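Local atomic coordinates of fumarate reductase iron-sulfur subunit (PDB entry 7D6V), a protein that holds three iron-sulfur clusters in mycobacterial succinate dehydrogenase 1 and probably passes electrons from succinate oxidation toward quinone. Residues 63-72 and 148-159; 115-124 and 180-190. All coordinates share one frame; numbering follows the deposited sequence.

Contact 1 of 2, residues 63-72 and 148-159; sequences SAEINGRPRL and CFLCQNVCHVVR. With SF4 (iron/sulfur cluster), chain F; F3S (Fe3-s4 cluster), chain G.
Glu-65 reaches across from the hairpin of strands 63-65 and 70-72 to two donors on segment 148-159. Its CB points along the interface; CG, anti to the carbonyl carbon (chi1 -60°), sends the extended chain past the amide of Asn-153, with CG 4.0 Å from Asn-153 ND2. At the tip OE2 accepts from Asn-153 ND2 on its anti side at 3.0 Å, nearly straight (171°), and from Arg-159 NH1 on its syn side, also at 3.0 Å. Both donors are tilted out of the carboxylate plane toward the same face, each keeping the oxygen in its own plane. OE1 has a weak bond from Arg-159 NH2. The all-extended arginine comes from the opposite direction, and its NH1 also binds Asn-153 O, which ties helix 156-159 back to helix 150-154. Arg-93 N, outside both segments, is a further donor to OE2.

The remaining packing is largely apolar. Leu-150 pushes CD2 against Pro-70 CB (3.7 Å) and Ser-63 CB, while its CD1 lies by Leu-72 CG. The Pro-70 ring crosses Val-154 at about a right angle. Ser-63 OG gives its hydrogen to Cys-148 O at 3.2 Å, from above the carbonyl plane. Cys-148 SG binds FE4 of the 4Fe-4S cluster at 2.4 Å and accepts from Leu-150 N; Cys-151 SG holds FE1. The ion pair and the Leu-150, Pro-70 and Val-154 packing join the 2Fe-2S domain to the segment carrying Cys-148 and Cys-151. Gripped by an arginine and two further N-H donors, the buried carboxylate is probably kept ionised.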
loop_
_atom_site.group_PDB
_atom_site.type_symbol
_atom_site.label_atom_id
_atom_site.label_comp_id
_atom_site.label_asym_id
_atom_site.label_seq_id
_atom_site.Cartn_x
_atom_site.Cartn_y
_atom_site.Cartn_z
ATOM N N SER B 63 -6.109 8.544 -5.295
ATOM C CA SER B 63 -7.514 8.273 -5.026
ATOM C C SER B 63 -8.397 9.312 -5.705
ATOM O O SER B 63 -8.172 10.517 -5.572
ATOM C CB SER B 63 -7.771 8.266 -3.523
ATOM O OG SER B 63 -6.964 7.305 -2.873
ATOM N N ALA B 64 -9.407 8.844 -6.431
ATOM C CA ALA B 64 -10.391 9.722 -7.048
ATOM C C ALA B 64 -11.706 8.961 -7.137
ATOM O O ALA B 64 -11.837 7.859 -6.603
ATOM C CB ALA B 64 -9.908 10.210 -8.419
ATOM N N GLU B 65 -12.689 9.551 -7.805
ATOM C CA GLU B 65 -13.956 8.883 -8.091
ATOM C C GLU B 65 -14.068 8.795 -9.607
ATOM O O GLU B 65 -14.369 9.789 -10.275
ATOM C CB GLU B 65 -15.123 9.625 -7.455
ATOM C CG GLU B 65 -15.005 9.707 -5.944
ATOM C CD GLU B 65 -16.232 10.283 -5.282
ATOM O OE1 GLU B 65 -17.260 10.446 -5.969
ATOM O OE2 GLU B 65 -16.168 10.577 -4.072
ATOM N N ILE B 66 -13.830 7.598 -10.144
ATOM C CA ILE B 66 -13.488 7.469 -11.557
ATOM C C ILE B 66 -14.719 7.587 -12.439
ATOM O O ILE B 66 -14.683 8.249 -13.481
ATOM C CB ILE B 66 -12.737 6.151 -11.807
ATOM C CG1 ILE B 66 -11.320 6.252 -11.252
ATOM C CG2 ILE B 66 -12.695 5.834 -13.287
ATOM C CD1 ILE B 66 -10.614 7.503 -11.673
ATOM N N ASN B 67 -15.807 6.910 -12.090
ATOM C CA ASN B 67 -17.057 7.111 -12.812
ATOM C C ASN B 67 -18.221 7.081 -11.826
ATOM O O ASN B 67 -19.254 6.454 -12.059
ATOM C CB ASN B 67 -17.203 6.079 -13.927
ATOM C CG ASN B 67 -18.253 6.464 -14.936
ATOM O OD1 ASN B 67 -18.915 7.488 -14.798
ATOM N ND2 ASN B 67 -18.391 5.659 -15.980
ATOM N N GLY B 68 -18.048 7.764 -10.698
ATOM C CA GLY B 68 -18.955 7.672 -9.581
ATOM C C GLY B 68 -18.488 6.749 -8.478
ATOM O O GLY B 68 -19.071 6.768 -7.389
ATOM N N ARG B 69 -17.452 5.950 -8.728
ATOM C CA ARG B 69 -16.943 4.959 -7.796
ATOM C C ARG B 69 -15.580 5.373 -7.275
ATOM O O ARG B 69 -14.694 5.699 -8.075
ATOM C CB ARG B 69 -16.836 3.590 -8.473
ATOM C CG ARG B 69 -17.923 3.295 -9.482
ATOM C CD ARG B 69 -19.224 2.951 -8.793
ATOM N NE ARG B 69 -19.095 1.747 -7.979
ATOM C CZ ARG B 69 -19.434 0.529 -8.387
ATOM N NH1 ARG B 69 -19.927 0.348 -9.604
ATOM N NH2 ARG B 69 -19.280 -0.506 -7.578
ATOM N N PRO B 70 -15.368 5.371 -5.960
ATOM C CA PRO B 70 -14.029 5.650 -5.425
ATOM C C PRO B 70 -13.010 4.599 -5.835
ATOM O O PRO B 70 -13.111 3.432 -5.445
ATOM C CB PRO B 70 -14.255 5.653 -3.908
ATOM C CG PRO B 70 -15.714 5.907 -3.738
ATOM C CD PRO B 70 -16.367 5.222 -4.890
ATOM N N ARG B 71 -12.021 5.010 -6.623
ATOM C CA ARG B 71 -11.012 4.128 -7.182
ATOM C C ARG B 71 -9.632 4.760 -7.044
ATOM O O ARG B 71 -9.483 5.919 -6.650
ATOM C CB ARG B 71 -11.284 3.831 -8.663
ATOM C CG ARG B 71 -12.589 3.126 -8.968
ATOM C CD ARG B 71 -12.604 1.735 -8.382
ATOM N NE ARG B 71 -11.464 0.950 -8.842
ATOM C CZ ARG B 71 -11.437 0.253 -9.972
ATOM N NH1 ARG B 71 -12.492 0.240 -10.774
ATOM N NH2 ARG B 71 -10.349 -0.428 -10.301
ATOM N N LEU B 72 -8.616 3.962 -7.361
ATOM C CA LEU B 72 -7.277 4.467 -7.624
ATOM C C LEU B 72 -7.126 4.673 -9.124
ATOM O O LEU B 72 -7.477 3.792 -9.912
ATOM C CB LEU B 72 -6.208 3.500 -7.118
ATOM C CG LEU B 72 -6.082 3.247 -5.619
ATOM C CD1 LEU B 72 -5.091 2.128 -5.376
ATOM C CD2 LEU B 72 -5.655 4.506 -4.890
ATOM N N CYS B 148 -4.939 5.069 1.428
ATOM C CA CYS B 148 -5.573 5.751 0.307
ATOM C C CYS B 148 -6.762 6.570 0.805
ATOM O O CYS B 148 -7.070 7.631 0.261
ATOM C CB CYS B 148 -6.030 4.743 -0.749
ATOM S SG CYS B 148 -7.682 4.064 -0.468
ATOM N N PHE B 149 -7.423 6.067 1.843
ATOM C CA PHE B 149 -8.574 6.742 2.435
ATOM C C PHE B 149 -9.813 6.667 1.554
ATOM O O PHE B 149 -10.724 7.488 1.688
ATOM C CB PHE B 149 -8.242 8.198 2.774
ATOM C CG PHE B 149 -7.001 8.353 3.603
ATOM C CD1 PHE B 149 -6.825 7.605 4.754
ATOM C CD2 PHE B 149 -6.005 9.232 3.225
ATOM C CE1 PHE B 149 -5.687 7.740 5.515
ATOM C CE2 PHE B 149 -4.865 9.371 3.983
ATOM C CZ PHE B 149 -4.706 8.624 5.131
ATOM N N LEU B 150 -9.874 5.683 0.656
ATOM C CA LEU B 150 -11.085 5.480 -0.130
ATOM C C LEU B 150 -12.229 4.999 0.752
ATOM O O LEU B 150 -13.390 5.365 0.531
ATOM C CB LEU B 150 -10.819 4.489 -1.261
ATOM C CG LEU B 150 -9.978 4.993 -2.434
ATOM C CD1 LEU B 150 -9.621 3.852 -3.366
ATOM C CD2 LEU B 150 -10.696 6.093 -3.185
ATOM N N CYS B 151 -11.886 4.232 1.782
ATOM C CA CYS B 151 -12.873 3.747 2.734
ATOM C C CYS B 151 -13.451 4.958 3.458
ATOM O O CYS B 151 -14.666 5.084 3.603
ATOM C CB CYS B 151 -12.231 2.786 3.734
ATOM S SG CYS B 151 -10.950 3.528 4.770
ATOM N N GLN B 152 -12.570 5.849 3.911
ATOM C CA GLN B 152 -13.001 7.064 4.590
ATOM C C GLN B 152 -13.862 7.920 3.676
ATOM O O GLN B 152 -14.828 8.547 4.124
ATOM C CB GLN B 152 -11.784 7.854 5.064
ATOM C CG GLN B 152 -10.783 7.043 5.854
ATOM C CD GLN B 152 -11.110 6.997 7.328
ATOM O OE1 GLN B 152 -11.416 5.942 7.870
ATOM N NE2 GLN B 152 -11.042 8.143 7.985
ATOM N N ASN B 153 -13.513 7.971 2.390
ATOM C CA ASN B 153 -14.290 8.749 1.434
ATOM C C ASN B 153 -15.694 8.187 1.253
ATOM O O ASN B 153 -16.667 8.944 1.185
ATOM C CB ASN B 153 -13.559 8.796 0.094
ATOM C CG ASN B 153 -14.312 9.583 -0.950
ATOM O OD1 ASN B 153 -14.473 10.793 -0.831
ATOM N ND2 ASN B 153 -14.777 8.899 -1.982
ATOM N N VAL B 154 -15.824 6.864 1.169
ATOM C CA VAL B 154 -17.100 6.302 0.739
ATOM C C VAL B 154 -18.072 6.138 1.905
ATOM O O VAL B 154 -19.287 6.071 1.692
ATOM C CB VAL B 154 -16.867 4.966 0.011
ATOM C CG1 VAL B 154 -16.438 3.907 0.987
ATOM C CG2 VAL B 154 -18.110 4.536 -0.757
ATOM N N CYS B 155 -17.547 6.003 3.118
ATOM C CA CYS B 155 -18.392 5.821 4.294
ATOM C C CYS B 155 -19.491 6.872 4.315
ATOM O O CYS B 155 -19.219 8.057 4.118
ATOM C CB CYS B 155 -17.558 5.905 5.574
ATOM S SG CYS B 155 -18.505 5.680 7.098
ATOM N N HIS B 156 -20.733 6.455 4.552
ATOM C CA HIS B 156 -21.816 7.431 4.570
ATOM C C HIS B 156 -21.918 8.182 5.888
ATOM O O HIS B 156 -22.582 9.220 5.939
ATOM C CB HIS B 156 -23.150 6.746 4.278
ATOM C CG HIS B 156 -23.615 5.841 5.375
ATOM N ND1 HIS B 156 -24.756 6.087 6.108
ATOM C CD2 HIS B 156 -23.086 4.699 5.873
ATOM C CE1 HIS B 156 -24.912 5.132 7.005
ATOM N NE2 HIS B 156 -23.914 4.278 6.883
ATOM N N VAL B 157 -21.290 7.679 6.952
ATOM C CA VAL B 157 -21.363 8.355 8.244
ATOM C C VAL B 157 -20.786 9.759 8.141
ATOM O O VAL B 157 -21.372 10.726 8.640
ATOM C CB VAL B 157 -20.644 7.525 9.324
ATOM C CG1 VAL B 157 -20.734 8.217 10.670
ATOM C CG2 VAL B 157 -21.232 6.135 9.400
ATOM N N VAL B 158 -19.640 9.895 7.481
ATOM C CA VAL B 158 -19.008 11.194 7.300
ATOM C C VAL B 158 -19.178 11.744 5.891
ATOM O O VAL B 158 -19.117 12.970 5.714
ATOM C CB VAL B 158 -17.512 11.142 7.674
ATOM C CG1 VAL B 158 -17.350 11.039 9.176
ATOM C CG2 VAL B 158 -16.839 9.970 6.989
ATOM N N ARG B 159 -19.390 10.890 4.886
ATOM C CA ARG B 159 -19.597 11.382 3.529
ATOM C C ARG B 159 -20.872 12.204 3.426
ATOM O O ARG B 159 -20.891 13.249 2.767
ATOM C CB ARG B 159 -19.634 10.214 2.545
ATOM C CG ARG B 159 -19.941 10.607 1.112
ATOM C CD ARG B 159 -19.915 9.397 0.202
ATOM N NE ARG B 159 -20.140 9.749 -1.195
ATOM C CZ ARG B 159 -19.172 10.024 -2.060
ATOM N NH1 ARG B 159 -17.908 9.992 -1.672
ATOM N NH2 ARG B 159 -19.467 10.335 -3.312
HETATM FE FE1 SF4 F . -9.292 2.161 3.601
HETATM FE FE2 SF4 F . -8.273 -0.351 2.271
HETATM FE FE3 SF4 F . -6.394 1.366 3.896
HETATM FE FE4 SF4 F . -7.425 2.356 1.236
HETATM S S1 SF4 F . -6.400 0.606 1.900
HETATM S S2 SF4 F . -7.420 3.117 3.231
HETATM S S3 SF4 F . -9.298 1.399 1.606
HETATM S S4 SF4 F . -8.266 0.410 4.266
HETATM FE FE1 F3S G . -18.192 2.630 6.614
HETATM FE FE3 F3S G . -17.891 -0.036 6.474
HETATM FE FE4 F3S G . -19.102 0.980 8.648
HETATM S S1 F3S G . -18.728 1.312 4.911
HETATM S S2 F3S G . -20.137 2.819 7.836
HETATM S S3 F3S G . -16.907 1.354 8.025
HETATM S S4 F3S G . -19.563 -1.005 7.677
#

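Contact 2 of 2, residues 115-124 and 180-190; sequences IPSFTPPKDL and LDMHPLDTVDR
Phe-118 lays the CE2 corner of its ring over one face of His-183, 3.5 Å from His-183 CE1 and toward the rim of the imidazole. The rings are oblique, with planes 39° apart and centroids 4.6 Å from each other. The phenyl reaches there because CG stands anti to the backbone N (chi1 166°). Leu-185 N donates to His-183 ND1 in the ring plane, which fixes the rotation of the imidazole beneath the phenyl. At the root of the phenylalanine side chain, Leu-180 CD2 packs on Phe-118 CA and CB, and Leu-180 CD1 fits beside Ile-115 CG2.

Arg-190 fills the hollow between Leu-180 CB and Val-188 CB, which sit over the centres of opposite faces of its guanidinium. Held flat there, it spends its edge on the carbonyls of segment 115-124: NH2 meets Ser-117 O at 2.9 Å and NE meets Pro-116 O at 3.3 Å, each donor above the carbonyl plane. NH1 and NH2 also grip Asp-186 end-on. Asp-186 OD1, the bump between Phe-118 and the arginine, is bonded by Thr-119 N at 2.9 Å, nearly straight (170°), from the face opposite to Arg-190 NH2.

Farther along, Val-188 CG2 lies 3.7 Å from Thr-119 CB, and Thr-119 O receives a weak bond from Thr-187 N. Pro-121 CD rests on Leu-185 O; Leu-124 crosses Leu-185 at about a right angle. Gln-153 of subunit A binds Ser-117 OG, placing this edge at the subunit interface. The arrangement is that of two irregular loops joined around a buried Asp-Arg salt bridge, with the type I turn 183-186 following helix 171-181 of the dicluster domain.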
loop_
_atom_site.group_PDB
_atom_site.type_symbol
_atom_site.label_atom_id
_atom_site.label_comp_id
_atom_site.label_asym_id
_atom_site.label_seq_id
_atom_site.Cartn_x
_atom_site.Cartn_y
_atom_site.Cartn_z
ATOM N N ILE B 115 -5.511 8.147 18.282
ATOM C CA ILE B 115 -5.539 6.746 18.705
ATOM C C ILE B 115 -4.265 6.441 19.488
ATOM O O ILE B 115 -3.168 6.778 19.018
ATOM C CB ILE B 115 -5.672 5.827 17.497
ATOM C CG1 ILE B 115 -6.971 6.117 16.750
ATOM C CG2 ILE B 115 -5.624 4.368 17.922
ATOM C CD1 ILE B 115 -7.176 5.230 15.564
ATOM N N PRO B 116 -4.367 5.828 20.667
ATOM C CA PRO B 116 -3.157 5.429 21.394
ATOM C C PRO B 116 -2.319 4.466 20.570
ATOM O O PRO B 116 -2.840 3.590 19.879
ATOM C CB PRO B 116 -3.706 4.759 22.657
ATOM C CG PRO B 116 -5.071 5.308 22.810
ATOM C CD PRO B 116 -5.588 5.521 21.424
ATOM N N SER B 117 -1.005 4.634 20.653
ATOM C CA SER B 117 -0.088 3.888 19.813
ATOM C C SER B 117 0.246 2.541 20.447
ATOM O O SER B 117 -0.246 2.188 21.520
ATOM C CB SER B 117 1.171 4.706 19.556
ATOM O OG SER B 117 0.879 5.832 18.749
ATOM N N PHE B 118 1.089 1.776 19.760
ATOM C CA PHE B 118 1.511 0.478 20.265
ATOM C C PHE B 118 2.274 0.639 21.572
ATOM O O PHE B 118 3.205 1.442 21.668
ATOM C CB PHE B 118 2.377 -0.227 19.223
ATOM C CG PHE B 118 3.122 -1.416 19.753
ATOM C CD1 PHE B 118 4.493 -1.368 19.921
ATOM C CD2 PHE B 118 2.455 -2.580 20.077
ATOM C CE1 PHE B 118 5.180 -2.455 20.406
ATOM C CE2 PHE B 118 3.138 -3.669 20.563
ATOM C CZ PHE B 118 4.501 -3.608 20.726
ATOM N N THR B 119 1.869 -0.121 22.580
ATOM C CA THR B 119 2.512 -0.089 23.892
ATOM C C THR B 119 3.027 -1.475 24.243
ATOM O O THR B 119 2.223 -2.368 24.568
ATOM C CB THR B 119 1.539 0.405 24.962
ATOM O OG1 THR B 119 0.862 1.574 24.487
ATOM C CG2 THR B 119 2.281 0.748 26.236
ATOM N N PRO B 120 4.332 -1.712 24.189
ATOM C CA PRO B 120 4.869 -3.009 24.586
ATOM C C PRO B 120 5.042 -3.080 26.092
ATOM O O PRO B 120 4.978 -2.049 26.778
ATOM C CB PRO B 120 6.221 -3.058 23.866
ATOM C CG PRO B 120 6.637 -1.632 23.789
ATOM C CD PRO B 120 5.381 -0.806 23.687
ATOM N N PRO B 121 5.240 -4.274 26.650
ATOM C CA PRO B 121 5.576 -4.365 28.075
ATOM C C PRO B 121 6.879 -3.639 28.365
ATOM O O PRO B 121 7.822 -3.680 27.572
ATOM C CB PRO B 121 5.701 -5.873 28.313
ATOM C CG PRO B 121 4.904 -6.495 27.224
ATOM C CD PRO B 121 5.055 -5.600 26.039
ATOM N N LYS B 122 6.932 -2.967 29.511
ATOM C CA LYS B 122 8.111 -2.166 29.836
ATOM C C LYS B 122 9.145 -2.971 30.615
ATOM O O LYS B 122 9.686 -2.533 31.628
ATOM C CB LYS B 122 7.692 -0.919 30.604
ATOM C CG LYS B 122 6.752 -0.012 29.830
ATOM C CD LYS B 122 7.408 0.480 28.547
ATOM C CE LYS B 122 6.403 1.158 27.631
ATOM N NZ LYS B 122 5.502 0.179 26.973
ATOM N N ASP B 123 9.419 -4.176 30.123
ATOM C CA ASP B 123 10.608 -4.936 30.491
ATOM C C ASP B 123 11.253 -5.642 29.312
ATOM O O ASP B 123 12.435 -5.994 29.399
ATOM C CB ASP B 123 10.282 -5.972 31.574
ATOM C CG ASP B 123 9.226 -6.966 31.132
ATOM O OD1 ASP B 123 8.458 -6.651 30.200
ATOM O OD2 ASP B 123 9.170 -8.068 31.714
ATOM N N LEU B 124 10.528 -5.855 28.217
ATOM C CA LEU B 124 11.002 -6.648 27.096
ATOM C C LEU B 124 12.043 -5.874 26.296
ATOM O O LEU B 124 11.839 -4.704 25.960
ATOM C CB LEU B 124 9.820 -7.039 26.210
ATOM C CG LEU B 124 9.947 -8.245 25.284
ATOM C CD1 LEU B 124 10.346 -9.474 26.070
ATOM C CD2 LEU B 124 8.632 -8.480 24.569
ATOM N N LEU B 180 -4.381 -2.865 16.631
ATOM C CA LEU B 180 -3.652 -2.723 17.888
ATOM C C LEU B 180 -4.241 -3.600 18.986
ATOM O O LEU B 180 -3.509 -4.066 19.865
ATOM C CB LEU B 180 -3.636 -1.260 18.321
ATOM C CG LEU B 180 -2.670 -0.367 17.546
ATOM C CD1 LEU B 180 -2.942 1.092 17.836
ATOM C CD2 LEU B 180 -1.240 -0.724 17.885
ATOM N N ASP B 181 -5.553 -3.835 18.952
ATOM C CA ASP B 181 -6.197 -4.684 19.947
ATOM C C ASP B 181 -5.829 -6.150 19.767
ATOM O O ASP B 181 -5.727 -6.886 20.752
ATOM C CB ASP B 181 -7.712 -4.500 19.872
ATOM C CG ASP B 181 -8.414 -4.902 21.149
ATOM O OD1 ASP B 181 -8.187 -4.250 22.186
ATOM O OD2 ASP B 181 -9.206 -5.865 21.116
ATOM N N MET B 182 -5.630 -6.591 18.529
ATOM C CA MET B 182 -5.273 -7.977 18.260
ATOM C C MET B 182 -3.770 -8.215 18.253
ATOM O O MET B 182 -3.340 -9.344 18.006
ATOM C CB MET B 182 -5.880 -8.428 16.929
ATOM C CG MET B 182 -7.371 -8.694 16.995
ATOM S SD MET B 182 -8.166 -8.635 15.383
ATOM C CE MET B 182 -9.851 -8.277 15.857
ATOM N N HIS B 183 -2.969 -7.190 18.512
ATOM C CA HIS B 183 -1.529 -7.379 18.637
ATOM C C HIS B 183 -1.233 -8.225 19.869
ATOM O O HIS B 183 -1.672 -7.880 20.971
ATOM C CB HIS B 183 -0.823 -6.029 18.737
ATOM C CG HIS B 183 0.653 -6.096 18.501
ATOM N ND1 HIS B 183 1.511 -6.786 19.328
ATOM C CD2 HIS B 183 1.425 -5.553 17.530
ATOM C CE1 HIS B 183 2.745 -6.668 18.877
ATOM N NE2 HIS B 183 2.721 -5.923 17.787
ATOM N N PRO B 184 -0.507 -9.336 19.728
ATOM C CA PRO B 184 -0.275 -10.215 20.886
ATOM C C PRO B 184 0.541 -9.583 22.002
ATOM O O PRO B 184 0.468 -10.060 23.139
ATOM C CB PRO B 184 0.455 -11.418 20.273
ATOM C CG PRO B 184 0.977 -10.937 18.966
ATOM C CD PRO B 184 0.017 -9.912 18.480
ATOM N N LEU B 185 1.312 -8.536 21.726
ATOM C CA LEU B 185 2.189 -7.947 22.726
ATOM C C LEU B 185 1.754 -6.561 23.183
ATOM O O LEU B 185 2.441 -5.961 24.014
ATOM C CB LEU B 185 3.626 -7.888 22.196
ATOM C CG LEU B 185 4.334 -9.237 22.060
ATOM C CD1 LEU B 185 5.761 -9.045 21.598
ATOM C CD2 LEU B 185 4.298 -9.995 23.372
ATOM N N ASP B 186 0.644 -6.035 22.672
ATOM C CA ASP B 186 0.168 -4.733 23.114
ATOM C C ASP B 186 -0.463 -4.834 24.500
ATOM O O ASP B 186 -0.943 -5.889 24.922
ATOM C CB ASP B 186 -0.834 -4.156 22.116
ATOM C CG ASP B 186 -1.093 -2.680 22.341
ATOM O OD1 ASP B 186 -0.296 -1.853 21.860
ATOM O OD2 ASP B 186 -2.097 -2.342 22.999
ATOM N N THR B 187 -0.464 -3.705 25.209
ATOM C CA THR B 187 -0.899 -3.647 26.599
ATOM C C THR B 187 -2.168 -2.834 26.813
ATOM O O THR B 187 -2.973 -3.187 27.678
ATOM C CB THR B 187 0.233 -3.072 27.468
ATOM O OG1 THR B 187 1.256 -4.062 27.634
ATOM C CG2 THR B 187 -0.266 -2.649 28.840
ATOM N N VAL B 188 -2.393 -1.791 26.022
ATOM C CA VAL B 188 -3.538 -0.905 26.205
ATOM C C VAL B 188 -4.812 -1.592 25.726
ATOM O O VAL B 188 -4.798 -2.393 24.785
ATOM C CB VAL B 188 -3.292 0.426 25.467
ATOM C CG1 VAL B 188 -4.430 1.402 25.701
ATOM C CG2 VAL B 188 -1.977 1.026 25.913
ATOM N N ASP B 189 -5.931 -1.277 26.382
ATOM C CA ASP B 189 -7.199 -1.933 26.072
ATOM C C ASP B 189 -7.877 -1.309 24.855
ATOM O O ASP B 189 -8.087 -1.980 23.839
ATOM C CB ASP B 189 -8.120 -1.880 27.294
ATOM C CG ASP B 189 -9.275 -2.854 27.195
ATOM O OD1 ASP B 189 -9.378 -3.561 26.174
ATOM O OD2 ASP B 189 -10.077 -2.920 28.149
ATOM N N ARG B 190 -8.240 -0.028 24.947
ATOM C CA ARG B 190 -8.838 0.783 23.885
ATOM C C ARG B 190 -10.283 0.412 23.561
ATOM O O ARG B 190 -10.908 1.096 22.738
ATOM C CB ARG B 190 -8.032 0.741 22.580
ATOM C CG ARG B 190 -6.612 1.249 22.694
ATOM C CD ARG B 190 -5.919 1.184 21.347
ATOM N NE ARG B 190 -4.465 1.207 21.470
ATOM C CZ ARG B 190 -3.721 0.139 21.733
ATOM N NH1 ARG B 190 -4.292 -1.043 21.906
ATOM N NH2 ARG B 190 -2.407 0.254 21.826
#

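Contact 1 lies near the centre of the subunit, its own centre about 7 Å away, whereas contact 2 is about 24 Å out; their centres are about 31 Å apart and their nearest atoms about 9 Å, without touching. Along the chain their segments alternate, so 115-124 falls between the halves of contact 1. Contact 1 sits among all three clusters: it supplies ligands to the 4Fe-4S cluster, lines the 3Fe-4S pocket, and brings the side chain of Leu-72 about 4 Å from the 2Fe-2S cluster. Contact 2 stays off the clusters, the side chain of Ile-115 being about 12 Å from the 4Fe-4S cluster. Helix 171-181, whose Pro-171 touches Cys-151, leads from one region to the other.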